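Local coordinates for alcohol oxidase (Myceliophthora thermophila, PDB 6F74), which binds FAD as a VAO-type flavoprotein and probably catalyses oxidation of an organic substrate with molecular oxygen as electron acceptor, at residues V218-N223 with F418-S423; P442-D447 with K531-N536; Y517-V522 with D545-E550. All blocks are in the same frame, centred on the assembly; numbering follows the deposited sequence.

Contact 1. Residues V218-N223 with F418-S423; sequences VAQANN and FYWAES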
loop_
_atom_site.group_PDB
_atom_site.type_symbol
_atom_site.label_atom_id
_atom_site.label_comp_id
_atom_site.label_asym_id
_atom_site.label_seq_id
_atom_site.Cartn_x
_atom_site.Cartn_y
_atom_site.Cartn_z
ATOM N N VAL A 218 -5.680 9.764 18.396
ATOM C CA VAL A 218 -4.995 9.618 19.692
ATOM C C VAL A 218 -3.649 10.339 19.709
ATOM O O VAL A 218 -3.282 10.974 20.712
ATOM C CB VAL A 218 -4.853 8.131 20.076
ATOM C CG1 VAL A 218 -4.028 7.963 21.348
ATOM C CG2 VAL A 218 -6.244 7.528 20.288
ATOM N N ALA A 219 -2.887 10.235 18.626
ATOM C CA ALA A 219 -1.611 10.962 18.531
ATOM C C ALA A 219 -1.822 12.486 18.649
ATOM O O ALA A 219 -1.091 13.200 19.387
ATOM C CB ALA A 219 -0.909 10.622 17.235
ATOM N N GLN A 220 -2.857 12.965 17.967
ATOM C CA GLN A 220 -3.229 14.378 18.025
ATOM C C GLN A 220 -3.653 14.819 19.412
ATOM O O GLN A 220 -3.217 15.855 19.898
ATOM C CB GLN A 220 -4.308 14.678 16.998
ATOM C CG GLN A 220 -4.683 16.153 16.895
ATOM C CD GLN A 220 -5.261 16.542 15.525
ATOM O OE1 GLN A 220 -5.234 15.765 14.554
ATOM N NE2 GLN A 220 -5.768 17.779 15.435
ATOM N N ALA A 221 -4.457 14.004 20.081
ATOM C CA ALA A 221 -4.873 14.308 21.460
ATOM C C ALA A 221 -3.686 14.389 22.408
ATOM O O ALA A 221 -3.758 15.061 23.406
ATOM C CB ALA A 221 -5.864 13.254 21.947
ATOM N N ASN A 222 -2.597 13.700 22.079
ATOM C CA ASN A 222 -1.411 13.665 22.919
ATOM C C ASN A 222 -0.239 14.479 22.385
ATOM O O ASN A 222 0.893 14.318 22.867
ATOM C CB ASN A 222 -1.046 12.195 23.142
ATOM C CG ASN A 222 -2.076 11.487 24.004
ATOM O OD1 ASN A 222 -2.129 11.707 25.215
ATOM N ND2 ASN A 222 -2.918 10.674 23.384
ATOM N N ASN A 223 -0.510 15.373 21.421
ATOM C CA ASN A 223 0.510 16.250 20.853
ATOM C C ASN A 223 1.765 15.494 20.366
ATOM O O ASN A 223 2.891 15.914 20.618
ATOM C CB ASN A 223 0.879 17.337 21.881
ATOM C CG ASN A 223 1.598 18.540 21.260
ATOM O OD1 ASN A 223 1.411 18.866 20.092
ATOM N ND2 ASN A 223 2.429 19.211 22.068
ATOM N N PHE A 418 -0.791 20.957 9.525
ATOM C CA PHE A 418 -0.106 20.697 8.264
ATOM C C PHE A 418 -0.661 19.434 7.606
ATOM O O PHE A 418 -0.966 19.435 6.408
ATOM C CB PHE A 418 1.432 20.581 8.444
ATOM C CG PHE A 418 2.068 19.603 7.490
ATOM C CD1 PHE A 418 2.205 19.921 6.146
ATOM C CD2 PHE A 418 2.459 18.332 7.917
ATOM C CE1 PHE A 418 2.736 18.991 5.241
ATOM C CE2 PHE A 418 2.986 17.406 7.027
ATOM C CZ PHE A 418 3.136 17.734 5.689
ATOM N N TYR A 419 -0.755 18.360 8.385
ATOM C CA TYR A 419 -1.095 17.057 7.846
ATOM C C TYR A 419 -2.439 17.131 7.160
ATOM O O TYR A 419 -2.601 16.685 6.023
ATOM C CB TYR A 419 -1.127 15.958 8.919
ATOM C CG TYR A 419 -1.538 14.629 8.345
ATOM C CD1 TYR A 419 -0.619 13.828 7.656
ATOM C CD2 TYR A 419 -2.853 14.222 8.380
ATOM C CE1 TYR A 419 -1.008 12.620 7.079
ATOM C CE2 TYR A 419 -3.256 13.026 7.810
ATOM C CZ TYR A 419 -2.329 12.227 7.158
ATOM O OH TYR A 419 -2.752 11.040 6.553
ATOM N N TRP A 420 -3.410 17.665 7.878
ATOM C CA TRP A 420 -4.782 17.680 7.380
ATOM C C TRP A 420 -4.991 18.663 6.230
ATOM O O TRP A 420 -5.877 18.455 5.395
ATOM C CB TRP A 420 -5.757 17.936 8.521
ATOM C CG TRP A 420 -5.777 16.760 9.521
ATOM C CD1 TRP A 420 -5.359 16.763 10.830
ATOM C CD2 TRP A 420 -6.211 15.431 9.253
ATOM N NE1 TRP A 420 -5.516 15.515 11.387
ATOM C CE2 TRP A 420 -6.063 14.688 10.446
ATOM C CE3 TRP A 420 -6.751 14.795 8.115
ATOM C CZ2 TRP A 420 -6.414 13.339 10.533
ATOM C CZ3 TRP A 420 -7.103 13.463 8.199
ATOM C CH2 TRP A 420 -6.944 12.745 9.406
ATOM N N ALA A 421 -4.186 19.717 6.189
ATOM C CA ALA A 421 -4.250 20.689 5.114
ATOM C C ALA A 421 -3.611 20.162 3.827
ATOM O O ALA A 421 -4.154 20.352 2.780
ATOM C CB ALA A 421 -3.581 21.979 5.552
ATOM N N GLU A 422 -2.463 19.504 3.939
ATOM C CA GLU A 422 -1.644 19.122 2.795
ATOM C C GLU A 422 -1.709 17.647 2.437
ATOM O O GLU A 422 -1.267 17.249 1.358
ATOM C CB GLU A 422 -0.201 19.505 3.092
ATOM C CG GLU A 422 -0.023 20.992 3.412
ATOM C CD GLU A 422 -0.065 21.889 2.192
ATOM O OE1 GLU A 422 -0.067 21.379 1.028
ATOM O OE2 GLU A 422 -0.096 23.122 2.375
ATOM N N SER A 423 -2.250 16.827 3.336
ATOM C CA SER A 423 -2.270 15.364 3.168
ATOM C C SER A 423 -3.615 14.858 3.734
ATOM O O SER A 423 -4.623 15.574 3.649
ATOM C CB SER A 423 -0.993 14.741 3.790
ATOM O OG SER A 423 -0.984 13.309 3.797
#
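Q220 and W420 join their helices through one hydrogen bond at the protein surface. The indole NE1 of W420 donates to OE1 of Q220 over 3.2 Å, with an N-H...O angle of 149°. The donor lies in the carbonyl plane of the Q220 amide, and OE1 in turn sits at the edge of the indole, close to the ring plane. Even so, amide and ring are turned 36° against each other. The glutamine spans the gap because its CG is anti to the backbone N (chi1 -175°) and the chain stays extended beyond it. The indole is backed by Y419, whose CD2 lies 3.7 Å above the ring plane, over its centre. Y419 is itself placed by its hydroxyl bond to G229 O and an edge-to-face meeting with Y216. Beyond Q220 the first helix stops in a Schellman motif with N223 as the C-prime residue, and N222 ND2 turns back to V218 O at 2.7 Å. The bond thus bridges two elements packed on different sheets: helix 212-221 rests on strand 179-185 through V218, while helix 415-422 lies against strands 311-320 and 403-412 through F418 and E422.

Contact 2. Residues P442-D447 with K531-N536; sequences PEALTD and KKLAPN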
loop_
_atom_site.group_PDB
_atom_site.type_symbol
_atom_site.label_atom_id
_atom_site.label_comp_id
_atom_site.label_asym_id
_atom_site.label_seq_id
_atom_site.Cartn_x
_atom_site.Cartn_y
_atom_site.Cartn_z
ATOM N N PRO A 442 20.920 7.972 -5.591
ATOM C CA PRO A 442 21.408 9.224 -6.202
ATOM C C PRO A 442 22.297 9.058 -7.431
ATOM O O PRO A 442 22.217 9.866 -8.364
ATOM C CB PRO A 442 22.217 9.881 -5.087
ATOM C CG PRO A 442 21.725 9.266 -3.829
ATOM C CD PRO A 442 21.279 7.877 -4.165
ATOM N N GLU A 443 23.132 8.019 -7.400
ATOM C CA GLU A 443 24.118 7.725 -8.443
ATOM C C GLU A 443 23.471 7.357 -9.776
ATOM O O GLU A 443 24.120 7.446 -10.808
ATOM C CB GLU A 443 25.052 6.559 -8.026
ATOM C CG GLU A 443 25.915 6.847 -6.779
ATOM C CD GLU A 443 25.206 6.575 -5.447
ATOM O OE1 GLU A 443 24.068 6.082 -5.471
ATOM O OE2 GLU A 443 25.750 6.911 -4.380
ATOM N N ALA A 444 22.214 6.918 -9.749
ATOM C CA ALA A 444 21.470 6.627 -10.975
ATOM C C ALA A 444 21.060 7.906 -11.715
ATOM O O ALA A 444 20.601 7.806 -12.856
ATOM C CB ALA A 444 20.243 5.789 -10.667
ATOM N N LEU A 445 21.262 9.082 -11.112
ATOM C CA LEU A 445 20.718 10.338 -11.624
ATOM C C LEU A 445 21.726 11.381 -12.032
ATOM O O LEU A 445 21.363 12.497 -12.329
ATOM C CB LEU A 445 19.824 10.974 -10.554
ATOM C CG LEU A 445 18.635 10.159 -10.096
ATOM C CD1 LEU A 445 18.128 10.781 -8.798
ATOM C CD2 LEU A 445 17.562 10.145 -11.163
ATOM N N THR A 446 23.002 11.037 -12.050
ATOM C CA THR A 446 24.042 12.007 -12.300
ATOM C C THR A 446 24.158 12.260 -13.809
ATOM O O THR A 446 24.556 13.364 -14.223
ATOM C CB THR A 446 25.389 11.546 -11.728
ATOM O OG1 THR A 446 25.819 10.379 -12.422
ATOM C CG2 THR A 446 25.294 11.220 -10.219
ATOM N N ASP A 447 23.802 11.276 -14.636
ATOM C CA ASP A 447 23.814 11.466 -16.096
ATOM C C ASP A 447 22.420 11.876 -16.570
ATOM O O ASP A 447 21.510 11.063 -16.645
ATOM C CB ASP A 447 24.273 10.178 -16.802
ATOM C CG ASP A 447 24.442 10.379 -18.334
ATOM O OD1 ASP A 447 23.600 11.067 -18.946
ATOM O OD2 ASP A 447 25.429 9.861 -18.922
ATOM N N LYS A 531 14.201 0.001 -14.137
ATOM C CA LYS A 531 15.287 -0.893 -13.739
ATOM C C LYS A 531 16.577 -0.543 -14.393
ATOM O O LYS A 531 17.619 -0.570 -13.732
ATOM C CB LYS A 531 14.944 -2.373 -14.012
ATOM C CG LYS A 531 13.961 -2.920 -13.003
ATOM C CD LYS A 531 13.780 -4.429 -13.022
ATOM C CE LYS A 531 12.632 -4.811 -12.090
ATOM N NZ LYS A 531 12.344 -6.280 -11.965
ATOM N N LYS A 532 16.527 -0.216 -15.689
ATOM C CA LYS A 532 17.713 0.242 -16.406
ATOM C C LYS A 532 18.281 1.520 -15.811
ATOM O O LYS A 532 19.503 1.665 -15.708
ATOM C CB LYS A 532 17.415 0.451 -17.891
ATOM C CG LYS A 532 18.650 0.843 -18.714
ATOM C CD LYS A 532 18.353 0.806 -20.212
ATOM C CE LYS A 532 19.529 1.298 -21.011
ATOM N NZ LYS A 532 19.085 1.729 -22.362
ATOM N N LEU A 533 17.412 2.454 -15.441
ATOM C CA LEU A 533 17.838 3.651 -14.722
ATOM C C LEU A 533 18.495 3.342 -13.382
ATOM O O LEU A 533 19.584 3.853 -13.107
ATOM C CB LEU A 533 16.658 4.561 -14.463
ATOM C CG LEU A 533 16.944 5.875 -13.718
ATOM C CD1 LEU A 533 17.931 6.736 -14.493
ATOM C CD2 LEU A 533 15.610 6.583 -13.498
ATOM N N ALA A 534 17.821 2.541 -12.557
ATOM C CA ALA A 534 18.357 2.151 -11.238
ATOM C C ALA A 534 18.414 0.635 -11.062
ATOM O O ALA A 534 17.524 0.055 -10.454
ATOM C CB ALA A 534 17.539 2.786 -10.129
ATOM N N PRO A 535 19.489 -0.020 -11.574
ATOM C CA PRO A 535 19.492 -1.489 -11.604
ATOM C C PRO A 535 19.880 -2.176 -10.307
ATOM O O PRO A 535 19.697 -3.377 -10.186
ATOM C CB PRO A 535 20.488 -1.812 -12.721
ATOM C CG PRO A 535 21.471 -0.689 -12.661
ATOM C CD PRO A 535 20.710 0.530 -12.189
ATOM N N ASN A 536 20.392 -1.428 -9.334
ATOM C CA ASN A 536 20.938 -2.014 -8.107
ATOM C C ASN A 536 20.068 -1.852 -6.895
ATOM O O ASN A 536 20.528 -2.133 -5.806
ATOM C CB ASN A 536 22.307 -1.360 -7.834
ATOM C CG ASN A 536 23.264 -1.549 -8.995
ATOM O OD1 ASN A 536 23.287 -2.627 -9.643
ATOM N ND2 ASN A 536 24.066 -0.525 -9.268
#
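The backbones come nearest at A444 and A534, where the CA atoms are 5.5 Å apart. A444 lies in the short 3-10 segment 442-444, with a bond from L445 N to P442 O, whereas A534 is the first residue to leave helical geometry at the end of helix 512-533. Two chain turns therefore meet, and their small side chains allow the close approach. The CB of A444 points at the other segment and stops 3.2 Å from the carbonyl O of L533. It also packs on the CB of A534 at 4.1 Å. L533 returns the contact with its branch: CG is anti to the backbone N (chi1 -180°), and CD1 reaches the carbonyl O of A444 at 3.3 Å. Each of A444 and L533 thus sets a methyl against the other's carbonyl oxygen. L533 is also touched by V451 and A454 of helix 448-458 and by M500 of strand 498-503, while I440 of strand 435-440 touches both A534 and L445. Polar backbone groups nearby find partners outside the pair, A534 O at R438 NE and L445 O at Q339 NE2. With no hydrogen bond crossing between the segments, the contact rests on shape and van der Waals packing, joining the helix end to the turn between strand 435-440 and helix 448-458.

Contact 3. Residues Y517-V522 with D545-E550; sequences YVQHQV and DGSDPE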
loop_
_atom_site.group_PDB
_atom_site.type_symbol
_atom_site.label_atom_id
_atom_site.label_comp_id
_atom_site.label_asym_id
_atom_site.label_seq_id
_atom_site.Cartn_x
_atom_site.Cartn_y
_atom_site.Cartn_z
ATOM N N TYR A 517 -2.004 -6.850 -22.431
ATOM C CA TYR A 517 -1.336 -5.738 -23.136
ATOM C C TYR A 517 -0.897 -4.662 -22.139
ATOM O O TYR A 517 0.238 -4.218 -22.156
ATOM C CB TYR A 517 -2.231 -5.123 -24.254
ATOM C CG TYR A 517 -1.639 -3.829 -24.772
ATOM C CD1 TYR A 517 -0.581 -3.838 -25.669
ATOM C CD2 TYR A 517 -2.087 -2.601 -24.308
ATOM C CE1 TYR A 517 -0.002 -2.649 -26.133
ATOM C CE2 TYR A 517 -1.516 -1.400 -24.734
ATOM C CZ TYR A 517 -0.477 -1.423 -25.652
ATOM O OH TYR A 517 0.110 -0.206 -26.039
ATOM N N VAL A 518 -1.794 -4.239 -21.267
ATOM C CA VAL A 518 -1.454 -3.200 -20.289
ATOM C C VAL A 518 -0.412 -3.695 -19.290
ATOM O O VAL A 518 0.521 -2.966 -18.975
ATOM C CB VAL A 518 -2.697 -2.657 -19.567
ATOM C CG1 VAL A 518 -2.303 -1.676 -18.463
ATOM C CG2 VAL A 518 -3.608 -1.956 -20.562
ATOM N N GLN A 519 -0.572 -4.912 -18.787
ATOM C CA GLN A 519 0.386 -5.472 -17.825
ATOM C C GLN A 519 1.794 -5.553 -18.416
ATOM O O GLN A 519 2.777 -5.264 -17.724
ATOM C CB GLN A 519 -0.036 -6.877 -17.349
ATOM C CG GLN A 519 0.836 -7.423 -16.230
ATOM C CD GLN A 519 0.760 -6.543 -14.992
ATOM O OE1 GLN A 519 -0.257 -6.546 -14.311
ATOM N NE2 GLN A 519 1.812 -5.761 -14.720
ATOM N N HIS A 520 1.875 -5.933 -19.690
ATOM C CA HIS A 520 3.131 -5.958 -20.427
ATOM C C HIS A 520 3.780 -4.589 -20.583
ATOM O O HIS A 520 4.995 -4.480 -20.475
ATOM C CB HIS A 520 2.925 -6.544 -21.828
ATOM C CG HIS A 520 4.189 -6.629 -22.637
ATOM N ND1 HIS A 520 5.050 -7.704 -22.560
ATOM C CD2 HIS A 520 4.766 -5.742 -23.483
ATOM C CE1 HIS A 520 6.082 -7.491 -23.355
ATOM N NE2 HIS A 520 5.942 -6.305 -23.911
ATOM N N GLN A 521 2.992 -3.558 -20.878
ATOM C CA GLN A 521 3.531 -2.204 -20.915
ATOM C C GLN A 521 4.084 -1.802 -19.548
ATOM O O GLN A 521 5.178 -1.276 -19.473
ATOM C CB GLN A 521 2.475 -1.189 -21.364
ATOM C CG GLN A 521 2.017 -1.326 -22.837
ATOM C CD GLN A 521 3.139 -1.224 -23.837
ATOM O OE1 GLN A 521 3.827 -0.221 -23.891
ATOM N NE2 GLN A 521 3.347 -2.277 -24.623
ATOM N N VAL A 522 3.336 -2.063 -18.472
ATOM C CA VAL A 522 3.762 -1.691 -17.138
ATOM C C VAL A 522 5.006 -2.451 -16.707
ATOM O O VAL A 522 5.975 -1.832 -16.242
ATOM C CB VAL A 522 2.640 -1.858 -16.114
ATOM C CG1 VAL A 522 3.120 -1.556 -14.690
ATOM C CG2 VAL A 522 1.496 -0.887 -16.456
ATOM N N ASP A 545 4.812 -4.008 -8.581
ATOM C CA ASP A 545 4.465 -4.845 -9.739
ATOM C C ASP A 545 4.404 -6.291 -9.327
ATOM O O ASP A 545 5.418 -6.960 -9.273
ATOM C CB ASP A 545 5.532 -4.672 -10.820
ATOM C CG ASP A 545 5.183 -5.385 -12.128
ATOM O OD1 ASP A 545 4.132 -6.022 -12.227
ATOM O OD2 ASP A 545 5.972 -5.275 -13.094
ATOM N N GLY A 546 3.199 -6.783 -9.107
ATOM C CA GLY A 546 2.996 -8.164 -8.659
ATOM C C GLY A 546 3.144 -9.158 -9.788
ATOM O O GLY A 546 3.167 -10.346 -9.506
ATOM N N SER A 547 3.218 -8.699 -11.053
ATOM C CA SER A 547 3.486 -9.589 -12.201
ATOM C C SER A 547 4.918 -9.637 -12.661
ATOM O O SER A 547 5.191 -10.324 -13.658
ATOM C CB SER A 547 2.670 -9.160 -13.405
ATOM O OG SER A 547 1.305 -9.309 -13.067
ATOM N N ASP A 548 5.825 -8.956 -11.953
ATOM C CA ASP A 548 7.219 -8.930 -12.335
ATOM C C ASP A 548 7.787 -10.316 -12.090
ATOM O O ASP A 548 7.775 -10.785 -10.945
ATOM C CB ASP A 548 7.940 -7.859 -11.514
ATOM C CG ASP A 548 9.448 -7.804 -11.764
ATOM O OD1 ASP A 548 9.947 -8.324 -12.786
ATOM O OD2 ASP A 548 10.149 -7.190 -10.924
ATOM N N PRO A 549 8.268 -11.004 -13.152
ATOM C CA PRO A 549 8.999 -12.260 -12.949
ATOM C C PRO A 549 10.108 -12.180 -11.900
ATOM O O PRO A 549 10.471 -13.199 -11.304
ATOM C CB PRO A 549 9.660 -12.519 -14.315
ATOM C CG PRO A 549 8.793 -11.807 -15.308
ATOM C CD PRO A 549 8.233 -10.611 -14.569
ATOM N N GLU A 550 10.694 -11.000 -11.737
ATOM C CA GLU A 550 11.756 -10.814 -10.751
ATOM C C GLU A 550 11.276 -10.155 -9.475
ATOM O O GLU A 550 12.087 -9.550 -8.767
ATOM C CB GLU A 550 12.876 -9.986 -11.375
ATOM C CG GLU A 550 13.467 -10.563 -12.655
ATOM C CD GLU A 550 14.108 -11.915 -12.480
ATOM O OE1 GLU A 550 14.545 -12.245 -11.337
ATOM O OE2 GLU A 550 14.149 -12.673 -13.499
HETATM O O HOH W 1 1.950 -4.684 -12.181
#
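Q519 lays its side-chain amide against S547 while its nitrogen reaches D545 through a water; these three residues account for most of the buried surface. The CB of S547 lies over a face of the amide, 3.6 Å from CD and 3.7 Å from NE2 of Q519, and the serine hydroxyl OG is 3.4 Å from the same CD. This placement follows from a bend in the glutamine: CG leaves anti to the backbone N, but chi2 of 62° folds the chain, bringing its end closer to the loop. The amide and the D545 carboxylate are nearly parallel, their planes 16° apart, yet Q519 NE2 and D545 OD1 make no direct bond, because the angle is poor. Instead a water accepts from NE2 at 2.8 Å and donates to OD1 at 2.6 Å. T523, one helical turn on, is a second link between the two residues, since its OG1 is hydrogen-bonded to both Q519 NE2 and D545 OD2. An alanine here in place of Q519 is likely to leave the bridging water without its donor on the helix and to open a gap over S547 CB. D545 OD1 takes a further bond, from S547 N at 3.1 Å, approaching from above the carboxylate plane. Both carboxylate oxygens are thereby engaged, which should fix the rotation of the group. The OD1 bond defines an Asx turn within the type I beta turn D545-D548, and a second Asx turn at D548 leads into helix 551-556, so the loop is a compact pair of aspartate-stabilised turns laid along helix 512-533.

How the contacts relate
Contacts 2 and 3 share helix 512-533, with contact 3 partway along it and contact 2 at its C-terminal end. Their centres are 20 Å apart, and a salt bridge joins them directly: K531 NZ to D548 OD2 at 2.6 Å. Contact 1 stands apart, with centres 35 Å from contact 2 and 37 Å from contact 3, and lies on the opposite side of the chain's centre from the latter. As for the flavin site, the side chain of W420 in contact 1 is about 12 Å from the bound FAD, and that of D545 in contact 3 about 9 Å from the side chain of Y540, an FAD-binding residue. Contact 2 is plain packing away from the FAD site.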